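RNA-dependent RNA polymerase (Toscana virus, PDB 6QW0) probably cleaves capped host mRNAs through its manganese-binding cap-snatching endonuclease domain, supplying primers for viral transcription. Local coordinates at residues I116-T121 against A159-S164; S164-A169 against S177-S182. One frame throughout, in Å; residues are numbered along the deposited sequence. Where two conformers were deposited one is given.

In the fold
The two contacts lie in series along the chain and share S164, the last residue of segment 159-164 in interaction 1 and the first of segment 164-169 in interaction 2. Strand 163-171 carries both, and both belong to the same mixed sheet of this PDDEXK-clan nuclease, with centres about 17 Å apart. Interaction 1 is a surface salt bridge at the strand's beginning, about 18 Å from the centre of the chain. Interaction 2, about 9 Å from that centre, is buried and joins the strand to the turn leading into helix 183-203. Strand 124-131, which supplies the manganese ligands E128 and F129, pairs in parallel with the shared strand.

Interaction 1: I116-T121 against A159-S164; sequences IIETET and AIKPIS
K161 meets E118 across the mixed sheet of the PDDEXK nuclease fold, near the end of strand 115-118 and just before the start of strand 163-171, which do not pair. The CA atoms of E118 and K161 are 9.3 Å apart, and strand 124-131 forms backbone hydrogen bonds with both segments, so the contact is made by side chains reaching over this intervening strand. Along segment 159-164, A159 and I160 form the loop after helix 136-157, where the carbonyl of A159 is bound by R14. K161 follows, its side chain resting on V124 and extended beyond CG toward the glutamate. P162 leads in extended conformation into strand 163-171, where I163 and S164 lie; P162 and S164 are tied to V124 by backbone hydrogen bonds. From the other strand E118 comes in with CG anti to the backbone N (chi1 166°) and a bend at chi2, crossing the lysine at about a right angle. E118 was modelled in two conformers, consistent with a mobile surface bridge that buries just 82 Å². In the conformer described, K161 NZ donates to the syn lone pair of E118 OE2 at 2.8 Å, while OE1 of E118 stays 3.4 Å from NZ of K161.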
loop_
_atom_site.group_PDB
_atom_site.type_symbol
_atom_site.label_atom_id
_atom_site.label_comp_id
_atom_site.label_asym_id
_atom_site.label_seq_id
_atom_site.Cartn_x
_atom_site.Cartn_y
_atom_site.Cartn_z
ATOM N N ILE A 116 -3.480 -2.184 8.845
ATOM C CA ILE A 116 -3.429 -3.207 9.896
ATOM C C ILE A 116 -4.770 -3.930 9.843
ATOM O O ILE A 116 -5.812 -3.346 10.180
ATOM C CB ILE A 116 -3.172 -2.627 11.298
ATOM C CG1 ILE A 116 -1.918 -1.753 11.318
ATOM C CG2 ILE A 116 -3.039 -3.757 12.334
ATOM C CD1 ILE A 116 -1.689 -1.011 12.646
ATOM N N ILE A 117 -4.754 -5.185 9.420
ATOM C CA ILE A 117 -5.963 -5.961 9.165
ATOM C C ILE A 117 -6.043 -7.098 10.178
ATOM O O ILE A 117 -5.145 -7.945 10.247
ATOM C CB ILE A 117 -5.977 -6.515 7.735
ATOM C CG1 ILE A 117 -5.760 -5.384 6.721
ATOM C CG2 ILE A 117 -7.271 -7.260 7.465
ATOM C CD1 ILE A 117 -5.361 -5.877 5.345
ATOM N N GLU A 118 -7.139 -7.146 10.931
ATOM C CA GLU A 118 -7.372 -8.169 11.941
ATOM C C GLU A 118 -8.412 -9.159 11.416
ATOM O O GLU A 118 -9.458 -8.743 10.909
ATOM C CB GLU A 118 -7.826 -7.499 13.246
ATOM C CG GLU A 118 -8.428 -8.392 14.314
ATOM C CD GLU A 118 -7.858 -8.108 15.701
ATOM O OE1 GLU A 118 -7.747 -6.922 16.077
ATOM O OE2 GLU A 118 -7.515 -9.073 16.415
ATOM N N THR A 119 -8.128 -10.458 11.535
ATOM C CA THR A 119 -9.050 -11.511 11.115
ATOM C C THR A 119 -9.683 -12.191 12.328
ATOM O O THR A 119 -9.157 -12.139 13.443
ATOM C CB THR A 119 -8.349 -12.569 10.248
ATOM O OG1 THR A 119 -7.408 -13.309 11.034
ATOM C CG2 THR A 119 -7.625 -11.919 9.080
ATOM N N GLU A 120 -10.816 -12.868 12.091
ATOM C CA GLU A 120 -11.501 -13.562 13.183
ATOM C C GLU A 120 -10.649 -14.689 13.756
ATOM O O GLU A 120 -10.670 -14.943 14.967
ATOM C CB GLU A 120 -12.846 -14.105 12.701
ATOM C CG GLU A 120 -13.833 -13.032 12.303
ATOM C CD GLU A 120 -15.192 -13.595 11.928
ATOM O OE1 GLU A 120 -15.376 -14.828 12.013
ATOM O OE2 GLU A 120 -16.077 -12.800 11.549
ATOM N N THR A 121 -9.887 -15.374 12.903
ATOM C CA THR A 121 -9.025 -16.452 13.365
ATOM C C THR A 121 -7.927 -15.936 14.286
ATOM O O THR A 121 -7.335 -16.717 15.039
ATOM C CB THR A 121 -8.462 -17.190 12.145
ATOM O OG1 THR A 121 -9.535 -17.879 11.495
ATOM C CG2 THR A 121 -7.400 -18.209 12.533
ATOM N N ALA A 159 3.855 -11.243 19.776
ATOM C CA ALA A 159 3.665 -12.009 20.996
ATOM C C ALA A 159 2.214 -12.007 21.445
ATOM O O ALA A 159 1.822 -12.865 22.247
ATOM C CB ALA A 159 4.534 -11.433 22.106
ATOM N N ILE A 160 1.425 -11.054 20.952
ATOM C CA ILE A 160 0.017 -10.904 21.307
ATOM C C ILE A 160 -0.851 -11.648 20.305
ATOM O O ILE A 160 -1.656 -12.506 20.684
ATOM C CB ILE A 160 -0.363 -9.422 21.380
ATOM C CG1 ILE A 160 0.491 -8.718 22.433
ATOM C CG2 ILE A 160 -1.863 -9.258 21.677
ATOM C CD1 ILE A 160 0.223 -7.260 22.504
ATOM N N LYS A 161 -0.693 -11.327 19.013
ATOM C CA LYS A 161 -1.362 -12.023 17.934
ATOM C C LYS A 161 -0.327 -12.185 16.835
ATOM O O LYS A 161 0.463 -11.262 16.604
ATOM C CB LYS A 161 -2.575 -11.262 17.375
ATOM C CG LYS A 161 -3.665 -10.994 18.402
ATOM C CD LYS A 161 -4.680 -9.981 17.880
ATOM C CE LYS A 161 -5.705 -9.643 18.955
ATOM N NZ LYS A 161 -6.229 -8.252 18.808
ATOM N N PRO A 162 -0.325 -13.313 16.130
ATOM C CA PRO A 162 0.634 -13.485 15.031
ATOM C C PRO A 162 0.434 -12.417 13.965
ATOM O O PRO A 162 -0.692 -12.031 13.644
ATOM C CB PRO A 162 0.321 -14.888 14.499
ATOM C CG PRO A 162 -1.063 -15.159 14.940
ATOM C CD PRO A 162 -1.255 -14.449 16.237
ATOM N N ILE A 163 1.549 -11.928 13.434
ATOM C CA ILE A 163 1.542 -10.894 12.404
ATOM C C ILE A 163 2.248 -11.427 11.163
ATOM O O ILE A 163 3.286 -12.086 11.270
ATOM C CB ILE A 163 2.232 -9.604 12.908
ATOM C CG1 ILE A 163 1.429 -8.953 14.034
ATOM C CG2 ILE A 163 2.467 -8.603 11.739
ATOM C CD1 ILE A 163 2.171 -7.799 14.716
ATOM N N SER A 164 1.706 -11.114 9.985
ATOM C CA SER A 164 2.441 -11.254 8.732
ATOM C C SER A 164 2.658 -9.855 8.174
ATOM O O SER A 164 1.714 -9.056 8.144
ATOM C CB SER A 164 1.682 -12.132 7.734
ATOM O OG SER A 164 1.585 -13.465 8.210
#

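Interaction 2: S164-A169 against S177-S182; sequences SLYIIA and SNLDLS
N178 grips the backbone on both sides of Y166 with its side-chain amide. Its ND2 donates to L165 O at 3.0 Å, lying in the carbonyl plane, while I167 N donates to N178 OD1 at 2.9 Å in a nearly straight bond (165° at the hydrogen). The amide thus spans L165-I167 by side-chain bonds, next to the antiparallel non-hydrogen-bonded pair I168-S177. Beside it S177 OG donates to I167 O at 2.7 Å, and N178 N adds a weak bond to the same oxygen. Apolar contacts come from L179: CD2 sits over one face of the Y166 ring, 3.7 Å from its centroid and 18° off the normal, a CH-pi contact, whereas CD1 packs against I168 CD1 at 3.7 Å. The backbone O of N178 lies in plane at the edge of that ring.

Where the chain leaves the strand after S177, its change of course probably helps place the N178 amide and L179. With OG anti to its own backbone N (chi1 -177°), S177 also accepts from L179 N at 3.1 Å, forming an ST turn; one hydroxyl therefore ties strand 163-171 to the turn. A second bond from N178 ND2, to H19 O, further fixes the amide, and the H19 ring meets that of Y166 with nearly parallel planes. Farther out, I167 packs on A143, K146 and I147 of helix 136-157, the Y166 backbone is hydrogen-bonded to those of V126 and E128 of strand 124-131, and segment 177-182 runs from strand 174-177 to S182, the N-cap of helix 183-203.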
loop_
_atom_site.group_PDB
_atom_site.type_symbol
_atom_site.label_atom_id
_atom_site.label_comp_id
_atom_site.label_asym_id
_atom_site.label_seq_id
_atom_site.Cartn_x
_atom_site.Cartn_y
_atom_site.Cartn_z
ATOM N N SER A 164 1.706 -11.114 9.985
ATOM C CA SER A 164 2.441 -11.254 8.732
ATOM C C SER A 164 2.658 -9.855 8.174
ATOM O O SER A 164 1.714 -9.056 8.144
ATOM C CB SER A 164 1.682 -12.132 7.734
ATOM O OG SER A 164 1.585 -13.465 8.210
ATOM N N LEU A 165 3.895 -9.549 7.769
ATOM C CA LEU A 165 4.265 -8.207 7.322
ATOM C C LEU A 165 4.432 -8.217 5.807
ATOM O O LEU A 165 5.290 -8.935 5.284
ATOM C CB LEU A 165 5.559 -7.736 7.986
ATOM C CG LEU A 165 6.166 -6.414 7.504
ATOM C CD1 LEU A 165 5.199 -5.247 7.706
ATOM C CD2 LEU A 165 7.486 -6.145 8.234
ATOM N N TYR A 166 3.637 -7.400 5.111
ATOM C CA TYR A 166 3.648 -7.352 3.652
ATOM C C TYR A 166 4.021 -5.954 3.179
ATOM O O TYR A 166 3.615 -4.954 3.781
ATOM C CB TYR A 166 2.284 -7.737 3.062
ATOM C CG TYR A 166 1.964 -9.211 3.131
ATOM C CD1 TYR A 166 2.645 -10.132 2.326
ATOM C CD2 TYR A 166 0.992 -9.688 4.021
ATOM C CE1 TYR A 166 2.349 -11.484 2.376
ATOM C CE2 TYR A 166 0.692 -11.038 4.089
ATOM C CZ TYR A 166 1.384 -11.932 3.281
ATOM O OH TYR A 166 1.088 -13.275 3.331
ATOM N N ILE A 167 4.762 -5.895 2.070
ATOM C CA ILE A 167 5.242 -4.643 1.484
ATOM C C ILE A 167 4.871 -4.628 0.014
ATOM O O ILE A 167 4.966 -5.661 -0.651
ATOM C CB ILE A 167 6.773 -4.495 1.602
ATOM C CG1 ILE A 167 7.252 -4.775 3.032
ATOM C CG2 ILE A 167 7.219 -3.125 1.116
ATOM C CD1 ILE A 167 6.842 -3.740 4.063
ATOM N N ILE A 168 4.464 -3.463 -0.495
ATOM C CA ILE A 168 4.381 -3.225 -1.939
ATOM C C ILE A 168 5.201 -1.979 -2.258
ATOM O O ILE A 168 4.861 -0.882 -1.793
ATOM C CB ILE A 168 2.933 -3.037 -2.436
ATOM C CG1 ILE A 168 2.019 -4.148 -1.913
ATOM C CG2 ILE A 168 2.907 -3.011 -3.955
ATOM C CD1 ILE A 168 0.546 -3.940 -2.281
ATOM N N ALA A 169 6.253 -2.138 -3.069
ATOM C CA ALA A 169 7.084 -1.022 -3.531
ATOM C C ALA A 169 6.951 -0.887 -5.046
ATOM O O ALA A 169 7.300 -1.816 -5.779
ATOM C CB ALA A 169 8.553 -1.239 -3.158
ATOM N N SER A 177 7.298 -6.874 -4.161
ATOM C CA SER A 177 6.303 -7.167 -3.130
ATOM C C SER A 177 6.461 -8.609 -2.680
ATOM O O SER A 177 6.869 -9.471 -3.460
ATOM C CB SER A 177 4.873 -6.950 -3.652
ATOM O OG SER A 177 3.913 -7.162 -2.615
ATOM N N ASN A 178 6.092 -8.881 -1.426
ATOM C CA ASN A 178 5.996 -10.266 -0.985
ATOM C C ASN A 178 4.554 -10.776 -0.985
ATOM O O ASN A 178 4.308 -11.912 -0.566
ATOM C CB ASN A 178 6.677 -10.469 0.390
ATOM C CG ASN A 178 6.182 -9.529 1.473
ATOM O OD1 ASN A 178 5.450 -8.578 1.221
ATOM N ND2 ASN A 178 6.612 -9.793 2.705
ATOM N N LEU A 179 3.610 -9.991 -1.496
ATOM C CA LEU A 179 2.331 -10.568 -1.875
ATOM C C LEU A 179 2.499 -11.377 -3.160
ATOM O O LEU A 179 3.471 -11.214 -3.905
ATOM C CB LEU A 179 1.273 -9.475 -2.066
ATOM C CG LEU A 179 0.845 -8.723 -0.805
ATOM C CD1 LEU A 179 0.132 -7.417 -1.193
ATOM C CD2 LEU A 179 -0.057 -9.599 0.060
ATOM N N ASP A 180 1.533 -12.256 -3.422
ATOM C CA ASP A 180 1.496 -13.071 -4.639
ATOM C C ASP A 180 0.528 -12.404 -5.617
ATOM O O ASP A 180 -0.676 -12.641 -5.581
ATOM C CB ASP A 180 1.074 -14.495 -4.297
ATOM C CG ASP A 180 1.025 -15.408 -5.507
ATOM O OD1 ASP A 180 1.663 -15.101 -6.539
ATOM O OD2 ASP A 180 0.331 -16.440 -5.420
ATOM N N LEU A 181 1.060 -11.560 -6.499
ATOM C CA LEU A 181 0.239 -10.665 -7.313
ATOM C C LEU A 181 0.091 -11.192 -8.733
ATOM O O LEU A 181 1.033 -11.751 -9.298
ATOM C CB LEU A 181 0.860 -9.269 -7.363
ATOM C CG LEU A 181 1.061 -8.552 -6.027
ATOM C CD1 LEU A 181 1.883 -7.296 -6.219
ATOM C CD2 LEU A 181 -0.272 -8.214 -5.357
ATOM N N SER A 182 -1.095 -10.992 -9.308
ATOM C CA SER A 182 -1.294 -11.318 -10.710
ATOM C C SER A 182 -0.703 -10.219 -11.596
ATOM O O SER A 182 -0.427 -9.103 -11.141
ATOM C CB SER A 182 -2.780 -11.483 -11.016
ATOM O OG SER A 182 -3.429 -10.235 -10.946
#